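PDB 5O1L: rubber oxygenase from Streptomyces sp., which cleaves poly(cis-1,4-isoprene) rubber oxidatively, using a non-covalently bound heme b to add oxygen to its double bonds and release oligo-isoprenoids with keto and aldehyde ends. Local coordinates for residues 220-224 against 225-229; 263-267 against 268-272. All blocks are in the same frame, centred on the assembly; numbering follows the deposited sequence. Where two conformers were deposited one is given.

Contact 1 of 2, residues 220-224 against 225-229; sequences IPISQ and ADIMV. With HEM (protoporphyrin IX containing Fe), chain C.
Ile222 meets both the first helical turn and the heme. Its CG2 crosses over CG1 of Ile227 at 3.7 Å and also reaches the pyrrole carbon C2C of the heme, while CG1 runs to the vinyl carbon CAC, also 3.7 Å away, and CD1 reaches on to the meso carbon CHD. CG2 lies anti to the backbone N and CG1 beside it (chi1 -35°, twisted from the usual staggering), so that all three carbons meet the heme. A branched, apolar residue suits a place against both the isoleucine and the porphyrin. The backbone N of Ile222 donates to a water, which in turn donates to Asp226 OD2, 3.1 Å from the water oxygen.

Ser223 is the N-cap. Its hydroxyl, placed between backbone N and carbonyl carbon (chi1 68°), accepts from Asp226 N with OG 3.1 Å away. Asp226 answers in reverse: its OD2 takes the N-H of Ser223 at 3.0 Å, from above the carboxylate plane. Serine suits the N-cap because its short hydroxyl can accept an N-H without a helical partner, and aspartate three residues on offers an oxygen to the cap's own N-H. OD2 also accepts from Gln218, while OD1 forms a salt bridge to Arg147, so several donors fix the rotation of this buried carboxylate. The carbonyl of Ser223 receives Ile227 N, the first bond of the helical pattern, and Gln224 O continues it by accepting from Met228 N at 3.0 Å.

The reciprocal Ser223–Asp226 pair is a capping box, here opening helix 224-244 where Ile222, Asp226 and Ile227 help line the heme pocket.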
loop_
_atom_site.group_PDB
_atom_site.type_symbol
_atom_site.label_atom_id
_atom_site.label_comp_id
_atom_site.label_asym_id
_atom_site.label_seq_id
_atom_site.Cartn_x
_atom_site.Cartn_y
_atom_site.Cartn_z
ATOM N N ILE A 220 20.551 -4.175 2.298
ATOM C CA ILE A 220 19.436 -4.872 2.929
ATOM C C ILE A 220 18.179 -4.196 2.362
ATOM O O ILE A 220 18.144 -2.952 2.310
ATOM C CB ILE A 220 19.455 -4.630 4.445
ATOM C CG1 ILE A 220 20.847 -5.018 5.032
ATOM C CG2 ILE A 220 18.252 -5.273 5.151
ATOM C CD1 ILE A 220 20.957 -4.793 6.508
ATOM N N PRO A 221 17.202 -4.963 1.920
ATOM C CA PRO A 221 16.046 -4.337 1.288
ATOM C C PRO A 221 15.062 -3.785 2.358
ATOM O O PRO A 221 15.150 -4.065 3.541
ATOM C CB PRO A 221 15.367 -5.507 0.594
ATOM C CG PRO A 221 15.658 -6.632 1.518
ATOM C CD PRO A 221 17.079 -6.433 1.968
ATOM N N ILE A 222 14.103 -3.038 1.846
ATOM C CA ILE A 222 12.957 -2.577 2.616
ATOM C C ILE A 222 13.407 -1.707 3.789
ATOM O O ILE A 222 13.104 -1.961 4.965
ATOM C CB ILE A 222 11.983 -3.699 3.086
ATOM C CG1 ILE A 222 11.838 -4.852 2.101
ATOM C CG2 ILE A 222 10.611 -3.069 3.374
ATOM C CD1 ILE A 222 10.954 -5.944 2.589
ATOM N N SER A 223 14.131 -0.657 3.479
ATOM C CA SER A 223 14.472 0.322 4.525
ATOM C C SER A 223 13.223 1.115 4.935
ATOM O O SER A 223 12.196 1.065 4.250
ATOM C CB SER A 223 15.540 1.309 4.023
ATOM O OG SER A 223 14.993 2.135 3.025
ATOM N N GLN A 224 13.308 1.805 6.057
ATOM C CA GLN A 224 12.252 2.723 6.524
ATOM C C GLN A 224 11.900 3.695 5.404
ATOM O O GLN A 224 10.720 4.025 5.193
ATOM C CB GLN A 224 12.727 3.522 7.739
ATOM C CG GLN A 224 12.960 2.684 8.999
ATOM C CD GLN A 224 11.722 2.451 9.784
ATOM O OE1 GLN A 224 11.499 1.338 10.322
ATOM N NE2 GLN A 224 10.864 3.427 9.816
ATOM N N ALA A 225 12.929 4.243 4.752
ATOM C CA ALA A 225 12.705 5.184 3.646
ATOM C C ALA A 225 11.906 4.520 2.533
ATOM O O ALA A 225 10.965 5.114 1.976
ATOM C CB ALA A 225 14.047 5.735 3.120
ATOM N N ASP A 226 12.263 3.290 2.192
ATOM C CA ASP A 226 11.559 2.569 1.174
ATOM C C ASP A 226 10.040 2.351 1.530
ATOM O O ASP A 226 9.144 2.555 0.683
ATOM C CB ASP A 226 12.186 1.177 0.930
ATOM C CG ASP A 226 13.614 1.212 0.382
ATOM O OD1 ASP A 226 13.917 2.147 -0.368
ATOM O OD2 ASP A 226 14.297 0.166 0.584
ATOM N N ILE A 227 9.802 2.044 2.785
ATOM C CA ILE A 227 8.428 1.834 3.245
ATOM C C ILE A 227 7.649 3.145 3.047
ATOM O O ILE A 227 6.494 3.132 2.561
ATOM C CB ILE A 227 8.335 1.293 4.658
ATOM C CG1 ILE A 227 9.042 -0.067 4.765
ATOM C CG2 ILE A 227 6.877 1.230 5.144
ATOM C CD1 ILE A 227 9.140 -0.549 6.175
ATOM N N MET A 228 8.260 4.259 3.431
ATOM C CA MET A 228 7.580 5.560 3.286
ATOM C C MET A 228 7.344 5.982 1.842
ATOM O O MET A 228 6.339 6.566 1.524
ATOM C CB MET A 228 8.273 6.633 4.117
ATOM C CG MET A 228 8.010 6.450 5.570
ATOM S SD MET A 228 6.256 6.352 6.065
ATOM C CE MET A 228 5.648 7.778 5.350
ATOM N N VAL A 229 8.264 5.624 0.946
ATOM C CA VAL A 229 8.002 5.826 -0.472
ATOM C C VAL A 229 6.741 5.145 -0.899
ATOM O O VAL A 229 5.860 5.709 -1.586
ATOM C CB VAL A 229 9.249 5.410 -1.318
ATOM C CG1 VAL A 229 8.875 5.398 -2.785
ATOM C CG2 VAL A 229 10.402 6.317 -1.046
HETATM C CHA HEM C . 5.122 -8.603 1.718
HETATM C CHB HEM C . 2.512 -4.753 2.674
HETATM C CHC HEM C . 6.280 -1.961 1.709
HETATM C CHD HEM C . 8.480 -5.743 -0.199
HETATM C C1A HEM C . 4.146 -7.754 2.104
HETATM C C2A HEM C . 2.864 -8.236 2.564
HETATM C C3A HEM C . 2.115 -7.149 2.792
HETATM C C4A HEM C . 2.889 -6.020 2.549
HETATM C CMA HEM C . 0.678 -7.195 3.251
HETATM C CAA HEM C . 2.398 -9.702 2.740
HETATM C CBA HEM C . 1.908 -10.258 1.389
HETATM C CGA HEM C . 1.072 -11.463 1.625
HETATM O O1A HEM C . 1.737 -12.481 1.848
HETATM O O2A HEM C . -0.217 -11.367 1.609
HETATM C C1B HEM C . 3.336 -3.641 2.528
HETATM C C2B HEM C . 2.883 -2.318 2.784
HETATM C C3B HEM C . 3.901 -1.503 2.554
HETATM C C4B HEM C . 5.018 -2.321 2.107
HETATM C CMB HEM C . 1.507 -1.894 3.256
HETATM C CAB HEM C . 4.134 -0.089 2.702
HETATM C CBB HEM C . 3.207 0.892 3.175
HETATM C C1C HEM C . 7.239 -2.751 1.094
HETATM C C2C HEM C . 8.404 -2.187 0.436
HETATM C C3C HEM C . 9.014 -3.288 -0.071
HETATM C C4C HEM C . 8.168 -4.431 0.220
HETATM C CMC HEM C . 8.851 -0.755 0.462
HETATM C CAC HEM C . 10.255 -3.333 -0.860
HETATM C CBC HEM C . 11.195 -2.340 -1.119
HETATM C C1D HEM C . 7.742 -6.843 0.154
HETATM C C2D HEM C . 8.143 -8.231 -0.149
HETATM C C3D HEM C . 7.225 -9.038 0.372
HETATM C C4D HEM C . 6.260 -8.165 1.044
HETATM C CMD HEM C . 9.330 -8.552 -0.977
HETATM C CAD HEM C . 7.178 -10.583 0.286
HETATM C CBD HEM C . 6.480 -10.941 -1.020
HETATM C CGD HEM C . 6.488 -12.466 -1.172
HETATM O O1D HEM C . 5.373 -13.034 -1.208
HETATM O O2D HEM C . 7.541 -13.154 -1.258
HETATM N NA HEM C . 4.160 -6.396 2.131
HETATM N NB HEM C . 4.604 -3.563 2.103
HETATM N NC HEM C . 7.073 -4.100 0.941
HETATM N ND HEM C . 6.641 -6.860 0.945
HETATM FE FE HEM C . 5.646 -5.239 1.549
HETATM O O HOH W 1 14.696 -2.447 -0.985
#

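Contact 2 of 2, residues 263-267 against 268-272; sequences VSAHM and LGVSD
Val270 N donates to Ala265 O at 3.0 Å, and Gly269 N to His266 O at 2.9 Å. With the positive phi of Gly269 (100°), these two bonds make a Schellman motif. A side chain there would jam against the preceding carbonyl, so glycine fits the turn. Leu268 N reaches Ser264 O in the helical manner.

Apolar contact accompanies the motif: Ala265 CB faces Val270 CB at 4.2 Å, the hydrophobic pair familiar from such helix ends, and the small alanine lets valine fold back. Leu268 lays CG against Ser264 O, 3.3 Å off.

Waters serve the polar groups. One donates to both His266 O and Val270 O, and sits over the His266 ring. Another lies at the ring edge, weakly bonded to NE2, and donates to Asp272 OD2, 2.7 Å from the water oxygen. With CG anti to the backbone N (chi1 179°), the His266 ring swings to where both waters meet it. OD2 also accepts from Trp110, so an alanine at Asp272 would probably leave the Trp110 N-H without its acceptor and the water loosely held.

Beyond the end of helix 251-267, Val270 packs against helix 224-244, while Met267 and Leu268 pack on helix 187-204.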
loop_
_atom_site.group_PDB
_atom_site.type_symbol
_atom_site.label_atom_id
_atom_site.label_comp_id
_atom_site.label_asym_id
_atom_site.label_seq_id
_atom_site.Cartn_x
_atom_site.Cartn_y
_atom_site.Cartn_z
ATOM N N VAL A 263 -1.312 5.572 11.764
ATOM C CA VAL A 263 -1.300 4.493 12.699
ATOM C C VAL A 263 -0.841 3.238 11.975
ATOM O O VAL A 263 -0.041 2.476 12.503
ATOM C CB VAL A 263 -2.674 4.310 13.300
ATOM C CG1 VAL A 263 -2.803 2.962 14.046
ATOM C CG2 VAL A 263 -3.056 5.489 14.201
ATOM N N SER A 264 -1.294 3.054 10.731
ATOM C CA SER A 264 -0.899 1.822 10.022
ATOM C C SER A 264 0.582 1.792 9.751
ATOM O O SER A 264 1.208 0.735 9.870
ATOM C CB SER A 264 -1.679 1.697 8.750
ATOM O OG SER A 264 -3.085 1.575 8.990
ATOM N N ALA A 265 1.209 2.887 9.393
ATOM C CA ALA A 265 2.666 2.967 9.217
ATOM C C ALA A 265 3.352 2.576 10.501
ATOM O O ALA A 265 4.304 1.783 10.482
ATOM C CB ALA A 265 3.068 4.360 8.815
ATOM N N HIS A 266 2.899 3.090 11.641
ATOM C CA HIS A 266 3.531 2.686 12.943
ATOM C C HIS A 266 3.372 1.206 13.132
ATOM O O HIS A 266 4.366 0.539 13.518
ATOM C CB HIS A 266 2.792 3.428 14.048
ATOM C CG HIS A 266 3.299 3.112 15.408
ATOM N ND1 HIS A 266 2.965 2.019 16.193
ATOM C CD2 HIS A 266 4.123 3.860 16.144
ATOM C CE1 HIS A 266 3.626 2.136 17.359
ATOM N NE2 HIS A 266 4.364 3.232 17.328
ATOM N N MET A 267 2.198 0.653 12.880
ATOM C CA MET A 267 1.997 -0.802 13.164
ATOM C C MET A 267 2.766 -1.644 12.199
ATOM O O MET A 267 3.154 -2.759 12.532
ATOM C CB MET A 267 0.533 -1.111 13.074
ATOM C CG MET A 267 -0.332 -0.385 14.089
ATOM S SD MET A 267 0.180 -0.621 15.794
ATOM C CE MET A 267 -0.167 -2.381 16.077
ATOM N N LEU A 268 3.128 -1.144 11.052
ATOM C CA LEU A 268 4.032 -1.871 10.112
ATOM C C LEU A 268 5.467 -1.749 10.489
ATOM O O LEU A 268 6.336 -2.357 9.813
ATOM C CB LEU A 268 3.829 -1.357 8.696
ATOM C CG LEU A 268 2.493 -1.716 8.107
ATOM C CD1 LEU A 268 2.115 -0.816 6.891
ATOM C CD2 LEU A 268 2.470 -3.163 7.702
ATOM N N GLY A 269 5.812 -0.995 11.536
ATOM C CA GLY A 269 7.173 -0.859 11.948
ATOM C C GLY A 269 7.907 0.377 11.525
ATOM O O GLY A 269 9.102 0.495 11.790
ATOM N N VAL A 270 7.206 1.374 10.979
ATOM C CA VAL A 270 7.826 2.652 10.649
ATOM C C VAL A 270 7.987 3.466 11.959
ATOM O O VAL A 270 7.027 3.602 12.716
ATOM C CB VAL A 270 7.066 3.444 9.646
ATOM C CG1 VAL A 270 7.847 4.735 9.353
ATOM C CG2 VAL A 270 6.877 2.599 8.356
ATOM N N SER A 271 9.177 3.956 12.251
ATOM C CA SER A 271 9.386 4.795 13.389
ATOM C C SER A 271 8.562 6.064 13.261
ATOM O O SER A 271 8.473 6.658 12.167
ATOM C CB SER A 271 10.849 5.227 13.410
ATOM O OG SER A 271 11.032 6.185 14.409
ATOM N N ASP A 272 8.033 6.543 14.398
ATOM C CA ASP A 272 7.238 7.756 14.403
ATOM C C ASP A 272 8.039 8.933 13.920
ATOM O O ASP A 272 7.405 9.920 13.487
ATOM C CB ASP A 272 6.676 8.032 15.774
ATOM C CG ASP A 272 5.654 7.021 16.246
ATOM O OD1 ASP A 272 5.216 6.194 15.371
ATOM O OD2 ASP A 272 5.272 7.086 17.448
HETATM O O HOH W 2 6.725 1.670 14.913
HETATM O O HOH W 3 6.616 5.161 18.834
#

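The two contacts, with centres about 12 Å apart, mark a beginning and an end in this all-helical fold. Contact 1 comes first in the chain and starts helix 224-244; contact 2 finishes the next helix, 251-267. They meet directly: Ile227 CG2 lies 3.5 Å from Val270 CG2, so the loop leaving the second helix packs on the first turn of the earlier one. Both belong to the catalytic domain of the rubber oxygenase family and both supply heme-pocket residues, three from contact 1 and Leu268 from contact 2. Ile222 and Leu268 also come close to His198, the inferred axial ligand on helix 187-204. Two helix termini therefore converge on one cofactor wall.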